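Local structure of Cow rumen GH26 endo-mannanase (Metagenome, 6UEH) at residues K149-A154 with R298-K303; E294-L299 with V304-R309; Y385-T390 with S431-D436; D436-E441 with K468-S473. The protein probably hydrolyses internal beta-1,4-mannosidic bonds of mannans such as galactomannan, as an endo-acting glycoside hydrolase of family 26. One frame throughout, in Å; residues are numbered along the deposited sequence.

Contact 1: residues K149-A154 with R298-K303; sequences KATKEA and RLQDEK
The first turn of helix 152-164 faces the last turn of helix 280-301, and Glu153 and Lys303 come closest in the backbone, 6.7 Å between their CA atoms. Glu153 CG rests 3.5 Å from Lys303 O. The chain then bends at chi2 (80°), which brings OE2 across the aliphatic part of Lys303, 3.5 Å from its CD. The ammonium of Lys303 stays further off, with NZ 4.3 Å from Glu153 OE2, too long for a salt bridge. That carboxylate oxygen is instead bridged to Lys152 NZ at 2.8 Å, on its syn side. The two ammonium groups lie 3.4 Å apart, Lys152 NZ to Lys303 NZ, with the Glu153 charge close to both. A helix start thus meets a helix end. Thr151 is the N-cap of one, its OG1 accepting from Ala154 N. Lys303, with positive phi, is the C-prime residue of the Schellman motif that ends the other. An alanine in place of Glu153 would probably leave Lys152 without its salt-bridge partner and the two ammonium groups facing each other with no carboxylate close by. Thr151 CG2 packs 3.7 Å from Gln300 OE1, an oxygen that accepts from His355 N.

Contact 2: residues E294-L299 with V304-R309; sequences EQLQRL and VPLIFR
Leu296 and Leu299 of helix 280-301 pack onto Leu306 and Phe308 of strand 306-309, a helix-to-strand unit of the TIM barrel of family 26. The strand segment runs nearly antiparallel to the helix segment, at 162°, with their axes 11.5 Å apart. The turn between them is short, and both leucines are buried.

The apolar contacts centre on one methyl. Leu306 CD2 meets Leu296 CD2 at 3.8 Å and Leu299 CD1 at 4.0 Å. It lies against both leucines, one helical turn apart. The Leu296 and Leu306 side chains cross at about a right angle. The other branch of Leu296 goes to the ring: CD1 sits over one face of Phe308, offset toward the rim. Nearer the turn, Leu299 CB packs 4.1 Å from Val304 CB. Val304 CG1 is anti to the backbone N (chi1 176°), and it faces Leu299 CD2. Leu357 of the next strand touches both Leu296 and Phe308 and extends this layer between helix and sheet.

Polar contacts are few. Within the helix, Arg298 NH1 donates to Gln295 OE1 at 2.8 Å, nearly in the guanidinium plane and on a lone pair of the amide oxygen. Across the contact, one bond closes the helix end: Val304 N donates to Leu299 O at 2.8 Å, with an N-H...O angle of 162°.

Contact 3: residues Y385-T390 with S431-D436; sequences YDKYNT and SIPGVD
Lys387 NZ donates to Ser431 O at 2.7 Å, and this is the hydrogen bond that joins the two segments. The nitrogen lies in the carbonyl plane, on a lone pair, with a C=O...N angle of 143°. The same NZ also donates to Asn389 OD1 at 2.9 Å, two residues further along its own segment. That donor stands well above the plane of the amide. The Lys387 chain leaves the strand extended, then folds at chi3 (63°) and chi4 (60°), which turns NZ back toward both oxygens. Its CE packs 4.1 Å from Pro433 CD. A methionine in place of Lys387 would probably leave the Ser431 carbonyl and Asn389 OD1 without this shared donor.

Lys387 ends strand 382-387 of the parallel sheet of the TIM barrel. Ser431 follows the neighbouring strand 423-429, so the bond ties the end of one strand to the loop that leaves its neighbour. At the far end of the contact Thr390 CG2 lies 3.2 Å from Ser431 OG.

A second shell fixes these groups. Asn389 ND2 donates to Glu407, while Thr390 OG1 is bonded to Asp430. Ser431 OG is bonded to Asn461 O and Asn403 N. Asp430 OD1 adds a long, weak ion pair to Lys387 NZ.

Contact 4: residues D436-E441 with K468-S473; sequences DNLIIE and KEIYTS
Ile470 CG1 stands anti to the backbone N (chi1 -174°) and chi2 keeps the chain extended, which carries CD1 across to Leu438. Leu438 CG lies beside its backbone N (chi1 -67°), which puts CD1 on the side of Ile470. The two buried methyls, Leu438 CD1 and Ile470 CD1, meet at 4.2 Å, and the side chains cross at about a right angle.

Toward solvent, two acids approach each other. Asp436 OD2 comes within 3.5 Å of Glu469 OE2, with the carboxylate planes 77° apart. Like charges this close are likely to repel, and the pair may bind a proton more readily than a lone carboxylate would. Both residues are exposed, so water probably eases the strain.

Thr472 is the first residue past helix 464-471. Its OG1 donates to Lys468 O at 2.8 Å, and its own N reaches the same oxygen from the opposite face of the carbonyl plane.

The contact joins two short helices near the end of the barrel domain. Leu438 also rests on Ile169 of strand 169-174, and Tyr471 packs against helix 187-196. Glu441 forms a salt bridge, and Asn437 a hydrogen bond, with Arg106 of strand 97-107, in the CBM6 range.

How the contacts relate
Contact 1 comes first along the chain. It closes a long loop of 143 residues, bringing the start of helix 152-164 to the end of helix 280-301. Contact 2 begins on the stretch where contact 1 ends, so their spans overlap there; it shares Arg298 and Leu299 and closes only a tight turn into strand 306-309. Ala154 packs on Pro305 where the two meet. Contacts 3 and 4 follow in series, neither within those loops. Contact 3 spans helix 408-417 and strand 423-429. Contact 4 begins on its last residue, Asp436, and has 26 residues between its segments; Ile432 and Val435 pack on Ile470. A salt bridge from Arg309 to Asp386 connects contacts 2 and 3 through the barrel sheet.

Contact 1: residues K149-A154 with R298-K303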
loop_
_atom_site.group_PDB
_atom_site.type_symbol
_atom_site.label_atom_id
_atom_site.label_comp_id
_atom_site.label_asym_id
_atom_site.label_seq_id
_atom_site.Cartn_x
_atom_site.Cartn_y
_atom_site.Cartn_z
ATOM N N LYS A 149 -22.449 -5.865 12.032
ATOM C CA LYS A 149 -22.578 -5.887 13.485
ATOM C C LYS A 149 -21.400 -5.216 14.183
ATOM O O LYS A 149 -21.208 -5.399 15.384
ATOM C CB LYS A 149 -22.710 -7.326 13.988
ATOM C CG LYS A 149 -23.962 -8.048 13.519
ATOM C CD LYS A 149 -23.978 -9.479 14.028
ATOM C CE LYS A 149 -25.225 -10.219 13.579
ATOM N NZ LYS A 149 -25.196 -11.647 14.011
ATOM N N ALA A 150 -20.617 -4.450 13.426
ATOM C CA ALA A 150 -19.448 -3.752 13.964
ATOM C C ALA A 150 -19.776 -3.016 15.261
ATOM O O ALA A 150 -20.803 -2.348 15.355
ATOM C CB ALA A 150 -18.902 -2.780 12.937
ATOM N N THR A 151 -18.913 -3.157 16.265
ATOM C CA THR A 151 -19.132 -2.501 17.548
ATOM C C THR A 151 -19.075 -0.989 17.370
ATOM O O THR A 151 -18.535 -0.502 16.380
ATOM C CB THR A 151 -18.095 -2.929 18.600
ATOM O OG1 THR A 151 -16.790 -2.496 18.190
ATOM C CG2 THR A 151 -18.103 -4.443 18.775
ATOM N N LYS A 152 -19.631 -0.248 18.323
ATOM C CA LYS A 152 -19.652 1.206 18.207
ATOM C C LYS A 152 -18.235 1.778 18.263
ATOM O O LYS A 152 -17.933 2.757 17.584
ATOM C CB LYS A 152 -20.535 1.832 19.294
ATOM C CG LYS A 152 -20.109 1.556 20.727
ATOM C CD LYS A 152 -21.084 2.197 21.707
ATOM C CE LYS A 152 -20.583 2.116 23.143
ATOM N NZ LYS A 152 -20.416 0.711 23.607
ATOM N N GLU A 153 -17.363 1.153 19.047
ATOM C CA GLU A 153 -15.982 1.611 19.155
ATOM C C GLU A 153 -15.242 1.446 17.831
ATOM O O GLU A 153 -14.480 2.322 17.429
ATOM C CB GLU A 153 -15.240 0.863 20.266
ATOM C CG GLU A 153 -15.733 1.173 21.675
ATOM C CD GLU A 153 -16.999 0.421 22.036
ATOM O OE1 GLU A 153 -17.336 -0.557 21.337
ATOM O OE2 GLU A 153 -17.659 0.808 23.022
ATOM N N ALA A 154 -15.474 0.323 17.156
ATOM C CA ALA A 154 -14.836 0.057 15.869
ATOM C C ALA A 154 -15.294 1.045 14.799
ATOM O O ALA A 154 -14.478 1.593 14.057
ATOM C CB ALA A 154 -15.120 -1.371 15.423
ATOM N N ARG A 298 -11.215 -10.851 24.478
ATOM C CA ARG A 298 -10.839 -10.061 25.648
ATOM C C ARG A 298 -10.864 -8.571 25.299
ATOM O O ARG A 298 -11.359 -7.748 26.072
ATOM C CB ARG A 298 -9.455 -10.468 26.157
ATOM C CG ARG A 298 -9.341 -11.914 26.619
ATOM C CD ARG A 298 -7.899 -12.246 26.975
ATOM N NE ARG A 298 -7.438 -11.468 28.121
ATOM C CZ ARG A 298 -6.162 -11.213 28.384
ATOM N NH1 ARG A 298 -5.219 -11.663 27.572
ATOM N NH2 ARG A 298 -5.827 -10.505 29.452
ATOM N N LEU A 299 -10.339 -8.238 24.122
ATOM C CA LEU A 299 -10.375 -6.865 23.627
ATOM C C LEU A 299 -11.815 -6.401 23.462
ATOM O O LEU A 299 -12.171 -5.309 23.896
ATOM C CB LEU A 299 -9.626 -6.738 22.298
ATOM C CG LEU A 299 -8.115 -6.970 22.338
ATOM C CD1 LEU A 299 -7.501 -6.714 20.966
ATOM C CD2 LEU A 299 -7.468 -6.091 23.393
ATOM N N GLN A 300 -12.644 -7.237 22.842
ATOM C CA GLN A 300 -14.047 -6.886 22.638
ATOM C C GLN A 300 -14.766 -6.720 23.975
ATOM O O GLN A 300 -15.583 -5.811 24.139
ATOM C CB GLN A 300 -14.759 -7.935 21.778
ATOM C CG GLN A 300 -16.229 -7.610 21.521
ATOM C CD GLN A 300 -16.810 -8.364 20.333
ATOM O OE1 GLN A 300 -16.741 -7.899 19.195
ATOM N NE2 GLN A 300 -17.394 -9.529 20.597
ATOM N N ASP A 301 -14.446 -7.590 24.930
ATOM C CA ASP A 301 -15.009 -7.501 26.276
ATOM C C ASP A 301 -14.721 -6.151 26.922
ATOM O O ASP A 301 -15.568 -5.593 27.617
ATOM C CB ASP A 301 -14.463 -8.617 27.172
ATOM C CG ASP A 301 -15.063 -9.970 26.858
ATOM O OD1 ASP A 301 -16.164 -10.017 26.270
ATOM O OD2 ASP A 301 -14.439 -10.992 27.216
ATOM N N GLU A 302 -13.516 -5.638 26.697
ATOM C CA GLU A 302 -13.104 -4.369 27.283
ATOM C C GLU A 302 -13.329 -3.210 26.313
ATOM O O GLU A 302 -12.774 -2.124 26.492
ATOM C CB GLU A 302 -11.633 -4.429 27.703
ATOM C CG GLU A 302 -11.289 -5.603 28.618
ATOM C CD GLU A 302 -11.843 -5.452 30.025
ATOM O OE1 GLU A 302 -12.268 -4.334 30.388
ATOM O OE2 GLU A 302 -11.844 -6.456 30.773
ATOM N N LYS A 303 -14.143 -3.459 25.288
ATOM C CA LYS A 303 -14.546 -2.442 24.315
ATOM C C LYS A 303 -13.354 -1.798 23.613
ATOM O O LYS A 303 -13.300 -0.576 23.450
ATOM C CB LYS A 303 -15.399 -1.363 24.992
ATOM C CG LYS A 303 -16.693 -1.892 25.586
ATOM C CD LYS A 303 -17.533 -0.774 26.178
ATOM C CE LYS A 303 -18.866 -1.305 26.683
ATOM N NZ LYS A 303 -19.626 -1.990 25.596
#

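Contact 2: residues E294-L299 with V304-R309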
loop_
_atom_site.group_PDB
_atom_site.type_symbol
_atom_site.label_atom_id
_atom_site.label_comp_id
_atom_site.label_asym_id
_atom_site.label_seq_id
_atom_site.Cartn_x
_atom_site.Cartn_y
_atom_site.Cartn_z
ATOM N N GLU A 294 -9.686 -16.002 21.187
ATOM C CA GLU A 294 -9.719 -15.906 22.639
ATOM C C GLU A 294 -9.157 -14.565 23.102
ATOM O O GLU A 294 -9.699 -13.932 24.003
ATOM C CB GLU A 294 -8.935 -17.062 23.266
ATOM C CG GLU A 294 -8.917 -17.062 24.785
ATOM C CD GLU A 294 -8.194 -18.268 25.362
ATOM O OE1 GLU A 294 -8.022 -18.324 26.598
ATOM O OE2 GLU A 294 -7.797 -19.162 24.582
ATOM N N GLN A 295 -8.073 -14.133 22.470
ATOM C CA GLN A 295 -7.456 -12.858 22.813
ATOM C C GLN A 295 -8.263 -11.674 22.283
ATOM O O GLN A 295 -8.414 -10.661 22.969
ATOM C CB GLN A 295 -6.023 -12.807 22.282
ATOM C CG GLN A 295 -5.131 -13.863 22.899
ATOM C CD GLN A 295 -5.185 -13.844 24.416
ATOM O OE1 GLN A 295 -5.096 -12.785 25.037
ATOM N NE2 GLN A 295 -5.344 -15.018 25.020
ATOM N N LEU A 296 -8.782 -11.807 21.067
ATOM C CA LEU A 296 -9.581 -10.750 20.454
ATOM C C LEU A 296 -10.882 -10.525 21.216
ATOM O O LEU A 296 -11.401 -9.408 21.257
ATOM C CB LEU A 296 -9.877 -11.083 18.991
ATOM C CG LEU A 296 -8.635 -11.145 18.096
ATOM C CD1 LEU A 296 -9.012 -11.480 16.658
ATOM C CD2 LEU A 296 -7.870 -9.827 18.169
ATOM N N GLN A 297 -11.401 -11.592 21.817
ATOM C CA GLN A 297 -12.620 -11.511 22.613
ATOM C C GLN A 297 -12.389 -10.686 23.873
ATOM O O GLN A 297 -13.257 -9.921 24.291
ATOM C CB GLN A 297 -13.121 -12.910 22.982
ATOM C CG GLN A 297 -14.397 -12.907 23.811
ATOM C CD GLN A 297 -15.585 -12.349 23.050
ATOM O OE1 GLN A 297 -15.874 -12.779 21.932
ATOM N NE2 GLN A 297 -16.278 -11.383 23.650
ATOM N N ARG A 298 -11.215 -10.851 24.478
ATOM C CA ARG A 298 -10.839 -10.061 25.648
ATOM C C ARG A 298 -10.864 -8.571 25.299
ATOM O O ARG A 298 -11.359 -7.748 26.072
ATOM C CB ARG A 298 -9.455 -10.468 26.157
ATOM C CG ARG A 298 -9.341 -11.914 26.619
ATOM C CD ARG A 298 -7.899 -12.246 26.975
ATOM N NE ARG A 298 -7.438 -11.468 28.121
ATOM C CZ ARG A 298 -6.162 -11.213 28.384
ATOM N NH1 ARG A 298 -5.219 -11.663 27.572
ATOM N NH2 ARG A 298 -5.827 -10.505 29.452
ATOM N N LEU A 299 -10.339 -8.238 24.122
ATOM C CA LEU A 299 -10.375 -6.865 23.627
ATOM C C LEU A 299 -11.815 -6.401 23.462
ATOM O O LEU A 299 -12.171 -5.309 23.896
ATOM C CB LEU A 299 -9.626 -6.738 22.298
ATOM C CG LEU A 299 -8.115 -6.970 22.338
ATOM C CD1 LEU A 299 -7.501 -6.714 20.966
ATOM C CD2 LEU A 299 -7.468 -6.091 23.393
ATOM N N VAL A 304 -12.405 -2.629 23.196
ATOM C CA VAL A 304 -11.223 -2.150 22.492
ATOM C C VAL A 304 -11.277 -2.526 21.016
ATOM O O VAL A 304 -11.274 -3.709 20.672
ATOM C CB VAL A 304 -9.927 -2.716 23.102
ATOM C CG1 VAL A 304 -8.726 -2.272 22.284
ATOM C CG2 VAL A 304 -9.783 -2.273 24.551
ATOM N N PRO A 305 -11.340 -1.513 20.141
ATOM C CA PRO A 305 -11.297 -1.719 18.693
ATOM C C PRO A 305 -9.866 -1.972 18.230
ATOM O O PRO A 305 -8.925 -1.547 18.902
ATOM C CB PRO A 305 -11.835 -0.402 18.137
ATOM C CG PRO A 305 -11.409 0.606 19.150
ATOM C CD PRO A 305 -11.496 -0.089 20.488
ATOM N N LEU A 306 -9.711 -2.649 17.098
ATOM C CA LEU A 306 -8.389 -3.019 16.606
ATOM C C LEU A 306 -8.323 -2.987 15.082
ATOM O O LEU A 306 -9.177 -3.555 14.405
ATOM C CB LEU A 306 -8.011 -4.417 17.114
ATOM C CG LEU A 306 -6.659 -4.994 16.692
ATOM C CD1 LEU A 306 -5.518 -4.222 17.346
ATOM C CD2 LEU A 306 -6.581 -6.478 17.030
ATOM N N ILE A 307 -7.309 -2.318 14.541
ATOM C CA ILE A 307 -7.019 -2.436 13.117
ATOM C C ILE A 307 -6.299 -3.765 12.910
ATOM O O ILE A 307 -5.086 -3.867 13.101
ATOM C CB ILE A 307 -6.164 -1.268 12.595
ATOM C CG1 ILE A 307 -6.850 0.067 12.902
ATOM C CG2 ILE A 307 -5.914 -1.415 11.096
ATOM C CD1 ILE A 307 -6.004 1.284 12.597
ATOM N N PHE A 308 -7.065 -4.787 12.542
ATOM C CA PHE A 308 -6.558 -6.151 12.469
ATOM C C PHE A 308 -6.052 -6.468 11.065
ATOM O O PHE A 308 -6.806 -6.392 10.090
ATOM C CB PHE A 308 -7.657 -7.134 12.890
ATOM C CG PHE A 308 -7.185 -8.550 13.044
ATOM C CD1 PHE A 308 -5.991 -8.832 13.688
ATOM C CD2 PHE A 308 -7.948 -9.604 12.565
ATOM C CE1 PHE A 308 -5.559 -10.140 13.836
ATOM C CE2 PHE A 308 -7.520 -10.913 12.711
ATOM C CZ PHE A 308 -6.326 -11.179 13.347
ATOM N N ARG A 309 -4.771 -6.819 10.971
ATOM C CA ARG A 309 -4.130 -7.076 9.684
ATOM C C ARG A 309 -3.586 -8.507 9.609
ATOM O O ARG A 309 -2.375 -8.724 9.628
ATOM C CB ARG A 309 -3.008 -6.055 9.447
ATOM C CG ARG A 309 -2.425 -6.050 8.040
ATOM C CD ARG A 309 -1.471 -4.876 7.853
ATOM N NE ARG A 309 -0.393 -4.877 8.838
ATOM C CZ ARG A 309 0.855 -5.255 8.579
ATOM N NH1 ARG A 309 1.190 -5.654 7.356
ATOM N NH2 ARG A 309 1.773 -5.223 9.537
#

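Contact 3: residues Y385-T390 with S431-D436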
loop_
_atom_site.group_PDB
_atom_site.type_symbol
_atom_site.label_atom_id
_atom_site.label_comp_id
_atom_site.label_asym_id
_atom_site.label_seq_id
_atom_site.Cartn_x
_atom_site.Cartn_y
_atom_site.Cartn_z
ATOM N N TYR A 385 -0.203 -1.075 2.637
ATOM C CA TYR A 385 0.953 -1.310 1.783
ATOM C C TYR A 385 2.212 -1.347 2.638
ATOM O O TYR A 385 2.460 -0.439 3.432
ATOM C CB TYR A 385 1.079 -0.242 0.691
ATOM C CG TYR A 385 2.190 -0.555 -0.287
ATOM C CD1 TYR A 385 2.035 -1.556 -1.240
ATOM C CD2 TYR A 385 3.400 0.126 -0.244
ATOM C CE1 TYR A 385 3.047 -1.864 -2.128
ATOM C CE2 TYR A 385 4.423 -0.176 -1.131
ATOM C CZ TYR A 385 4.237 -1.175 -2.069
ATOM O OH TYR A 385 5.244 -1.488 -2.954
ATOM N N ASP A 386 2.993 -2.410 2.488
ATOM C CA ASP A 386 4.235 -2.545 3.234
ATOM C C ASP A 386 5.406 -2.115 2.362
ATOM O O ASP A 386 5.813 -2.831 1.445
ATOM C CB ASP A 386 4.405 -3.980 3.732
ATOM C CG ASP A 386 3.408 -4.330 4.823
ATOM O OD1 ASP A 386 2.448 -3.557 5.032
ATOM O OD2 ASP A 386 3.582 -5.373 5.477
ATOM N N LYS A 387 5.933 -0.929 2.653
ATOM C CA LYS A 387 6.910 -0.278 1.789
ATOM C C LYS A 387 8.335 -0.399 2.310
ATOM O O LYS A 387 8.755 0.360 3.185
ATOM C CB LYS A 387 6.558 1.200 1.617
ATOM C CG LYS A 387 7.519 1.962 0.716
ATOM C CD LYS A 387 7.481 3.450 1.004
ATOM C CE LYS A 387 7.946 3.744 2.421
ATOM N NZ LYS A 387 9.346 3.279 2.651
ATOM N N TYR A 388 9.081 -1.348 1.761
ATOM C CA TYR A 388 10.492 -1.483 2.089
ATOM C C TYR A 388 11.323 -1.174 0.853
ATOM O O TYR A 388 11.539 -2.040 0.010
ATOM C CB TYR A 388 10.790 -2.885 2.620
ATOM C CG TYR A 388 10.184 -3.153 3.981
ATOM C CD1 TYR A 388 10.869 -2.819 5.141
ATOM C CD2 TYR A 388 8.928 -3.734 4.105
ATOM C CE1 TYR A 388 10.327 -3.059 6.389
ATOM C CE2 TYR A 388 8.374 -3.978 5.354
ATOM C CZ TYR A 388 9.079 -3.636 6.492
ATOM O OH TYR A 388 8.543 -3.874 7.740
ATOM N N ASN A 389 11.773 0.072 0.743
ATOM C CA ASN A 389 12.451 0.518 -0.466
ATOM C C ASN A 389 13.830 1.123 -0.224
ATOM O O ASN A 389 14.285 1.954 -1.008
ATOM C CB ASN A 389 11.573 1.529 -1.216
ATOM C CG ASN A 389 11.159 2.712 -0.352
ATOM O OD1 ASN A 389 11.539 2.815 0.814
ATOM N ND2 ASN A 389 10.380 3.616 -0.931
ATOM N N THR A 390 14.499 0.710 0.848
ATOM C CA THR A 390 15.858 1.187 1.101
ATOM C C THR A 390 16.895 0.247 0.502
ATOM O O THR A 390 18.045 0.629 0.298
ATOM C CB THR A 390 16.149 1.343 2.604
ATOM O OG1 THR A 390 15.934 0.091 3.270
ATOM C CG2 THR A 390 15.248 2.405 3.213
ATOM N N SER A 431 11.969 3.193 5.691
ATOM C CA SER A 431 11.950 4.648 5.720
ATOM C C SER A 431 10.527 5.201 5.712
ATOM O O SER A 431 9.680 4.753 4.942
ATOM C CB SER A 431 12.725 5.226 4.529
ATOM O OG SER A 431 14.114 4.974 4.644
ATOM N N ILE A 432 10.269 6.171 6.584
ATOM C CA ILE A 432 9.068 6.991 6.465
ATOM C C ILE A 432 9.313 8.001 5.354
ATOM O O ILE A 432 10.361 8.647 5.335
ATOM C CB ILE A 432 8.739 7.733 7.772
ATOM C CG1 ILE A 432 8.641 6.755 8.944
ATOM C CG2 ILE A 432 7.455 8.542 7.624
ATOM C CD1 ILE A 432 8.669 7.438 10.291
ATOM N N PRO A 433 8.359 8.138 4.418
ATOM C CA PRO A 433 8.526 9.128 3.348
ATOM C C PRO A 433 8.736 10.542 3.893
ATOM O O PRO A 433 8.306 10.838 5.010
ATOM C CB PRO A 433 7.210 9.034 2.571
ATOM C CG PRO A 433 6.715 7.650 2.837
ATOM C CD PRO A 433 7.134 7.336 4.247
ATOM N N GLY A 434 9.405 11.387 3.114
ATOM C CA GLY A 434 9.593 12.777 3.484
ATOM C C GLY A 434 8.249 13.473 3.548
ATOM O O GLY A 434 7.411 13.301 2.663
ATOM N N VAL A 435 8.039 14.256 4.600
ATOM C CA VAL A 435 6.741 14.874 4.829
ATOM C C VAL A 435 6.413 15.880 3.722
ATOM O O VAL A 435 5.251 16.046 3.354
ATOM C CB VAL A 435 6.675 15.553 6.220
ATOM C CG1 VAL A 435 7.595 16.770 6.295
ATOM C CG2 VAL A 435 5.243 15.930 6.562
ATOM N N ASP A 436 7.437 16.525 3.173
ATOM C CA ASP A 436 7.237 17.476 2.086
ATOM C C ASP A 436 6.800 16.755 0.816
ATOM O O ASP A 436 5.956 17.252 0.076
ATOM C CB ASP A 436 8.512 18.281 1.829
ATOM C CG ASP A 436 8.867 19.193 2.988
ATOM O OD1 ASP A 436 7.939 19.723 3.636
ATOM O OD2 ASP A 436 10.074 19.380 3.253
#

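Contact 4: residues D436-E441 with K468-S473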
loop_
_atom_site.group_PDB
_atom_site.type_symbol
_atom_site.label_atom_id
_atom_site.label_comp_id
_atom_site.label_asym_id
_atom_site.label_seq_id
_atom_site.Cartn_x
_atom_site.Cartn_y
_atom_site.Cartn_z
ATOM N N ASP A 436 7.437 16.525 3.173
ATOM C CA ASP A 436 7.237 17.476 2.086
ATOM C C ASP A 436 6.800 16.755 0.816
ATOM O O ASP A 436 5.956 17.252 0.076
ATOM C CB ASP A 436 8.512 18.281 1.829
ATOM C CG ASP A 436 8.867 19.193 2.988
ATOM O OD1 ASP A 436 7.939 19.723 3.636
ATOM O OD2 ASP A 436 10.074 19.380 3.253
ATOM N N ASN A 437 7.369 15.578 0.573
ATOM C CA ASN A 437 6.982 14.783 -0.585
ATOM C C ASN A 437 5.533 14.316 -0.481
ATOM O O ASN A 437 4.810 14.290 -1.477
ATOM C CB ASN A 437 7.912 13.581 -0.750
ATOM C CG ASN A 437 9.309 13.980 -1.187
ATOM O OD1 ASN A 437 9.497 15.007 -1.838
ATOM N ND2 ASN A 437 10.297 13.165 -0.834
ATOM N N LEU A 438 5.115 13.951 0.728
ATOM C CA LEU A 438 3.744 13.510 0.971
ATOM C C LEU A 438 2.741 14.620 0.677
ATOM O O LEU A 438 1.698 14.388 0.061
ATOM C CB LEU A 438 3.578 13.035 2.419
ATOM C CG LEU A 438 4.322 11.766 2.840
ATOM C CD1 LEU A 438 4.122 11.501 4.322
ATOM C CD2 LEU A 438 3.859 10.573 2.016
ATOM N N ILE A 439 3.063 15.828 1.126
ATOM C CA ILE A 439 2.160 16.964 0.994
ATOM C C ILE A 439 2.090 17.471 -0.446
ATOM O O ILE A 439 1.005 17.646 -1.001
ATOM C CB ILE A 439 2.585 18.114 1.927
ATOM C CG1 ILE A 439 2.499 17.661 3.390
ATOM C CG2 ILE A 439 1.716 19.343 1.688
ATOM C CD1 ILE A 439 3.089 18.640 4.379
ATOM N N ILE A 440 3.251 17.703 -1.045
ATOM C CA ILE A 440 3.320 18.225 -2.405
ATOM C C ILE A 440 2.684 17.270 -3.415
ATOM O O ILE A 440 1.966 17.696 -4.315
ATOM C CB ILE A 440 4.781 18.508 -2.814
ATOM C CG1 ILE A 440 5.365 19.625 -1.943
ATOM C CG2 ILE A 440 4.869 18.885 -4.288
ATOM C CD1 ILE A 440 6.855 19.819 -2.108
ATOM N N GLU A 441 2.932 15.975 -3.253
ATOM C CA GLU A 441 2.480 15.002 -4.243
ATOM C C GLU A 441 1.106 14.424 -3.915
ATOM O O GLU A 441 0.571 13.617 -4.677
ATOM C CB GLU A 441 3.510 13.880 -4.382
ATOM C CG GLU A 441 4.878 14.377 -4.824
ATOM C CD GLU A 441 5.863 13.253 -5.076
ATOM O OE1 GLU A 441 5.423 12.104 -5.288
ATOM O OE2 GLU A 441 7.083 13.522 -5.062
ATOM N N LYS A 468 12.144 14.128 13.319
ATOM C CA LYS A 468 11.706 15.317 14.039
ATOM C C LYS A 468 10.822 16.195 13.160
ATOM O O LYS A 468 9.827 16.754 13.626
ATOM C CB LYS A 468 12.911 16.115 14.544
ATOM C CG LYS A 468 13.726 15.389 15.601
ATOM C CD LYS A 468 14.816 16.275 16.181
ATOM C CE LYS A 468 15.814 16.689 15.117
ATOM N NZ LYS A 468 16.924 17.508 15.685
ATOM N N GLU A 469 11.178 16.304 11.885
ATOM C CA GLU A 469 10.430 17.161 10.975
ATOM C C GLU A 469 9.004 16.662 10.756
ATOM O O GLU A 469 8.057 17.443 10.822
ATOM C CB GLU A 469 11.147 17.289 9.629
ATOM C CG GLU A 469 10.458 18.257 8.684
ATOM C CD GLU A 469 11.306 18.625 7.482
ATOM O OE1 GLU A 469 12.403 18.047 7.316
ATOM O OE2 GLU A 469 10.870 19.500 6.703
ATOM N N ILE A 470 8.838 15.367 10.503
ATOM C CA ILE A 470 7.496 14.864 10.229
ATOM C C ILE A 470 6.683 14.737 11.516
ATOM O O ILE A 470 5.500 15.054 11.527
ATOM C CB ILE A 470 7.517 13.506 9.472
ATOM C CG1 ILE A 470 6.094 13.104 9.070
ATOM C CG2 ILE A 470 8.193 12.409 10.294
ATOM C CD1 ILE A 470 6.034 12.024 8.011
ATOM N N TYR A 471 7.313 14.317 12.608
ATOM C CA TYR A 471 6.584 14.140 13.862
ATOM C C TYR A 471 6.094 15.464 14.450
ATOM O O TYR A 471 5.098 15.491 15.174
ATOM C CB TYR A 471 7.448 13.400 14.885
ATOM C CG TYR A 471 7.141 11.921 14.964
ATOM C CD1 TYR A 471 6.129 11.450 15.793
ATOM C CD2 TYR A 471 7.854 10.999 14.208
ATOM C CE1 TYR A 471 5.837 10.099 15.870
ATOM C CE2 TYR A 471 7.569 9.642 14.277
ATOM C CZ TYR A 471 6.558 9.201 15.111
ATOM O OH TYR A 471 6.267 7.859 15.188
ATOM N N THR A 472 6.781 16.561 14.140
ATOM C CA THR A 472 6.354 17.870 14.635
ATOM C C THR A 472 5.625 18.663 13.555
ATOM O O THR A 472 5.340 19.850 13.728
ATOM C CB THR A 472 7.541 18.708 15.151
ATOM O OG1 THR A 472 8.390 19.074 14.055
ATOM C CG2 THR A 472 8.341 17.922 16.180
ATOM N N SER A 473 5.323 18.000 12.444
ATOM C CA SER A 473 4.605 18.627 11.341
ATOM C C SER A 473 3.105 18.696 11.612
ATOM O O SER A 473 2.540 17.797 12.233
ATOM C CB SER A 473 4.861 17.866 10.040
ATOM O OG SER A 473 4.037 18.356 8.997
#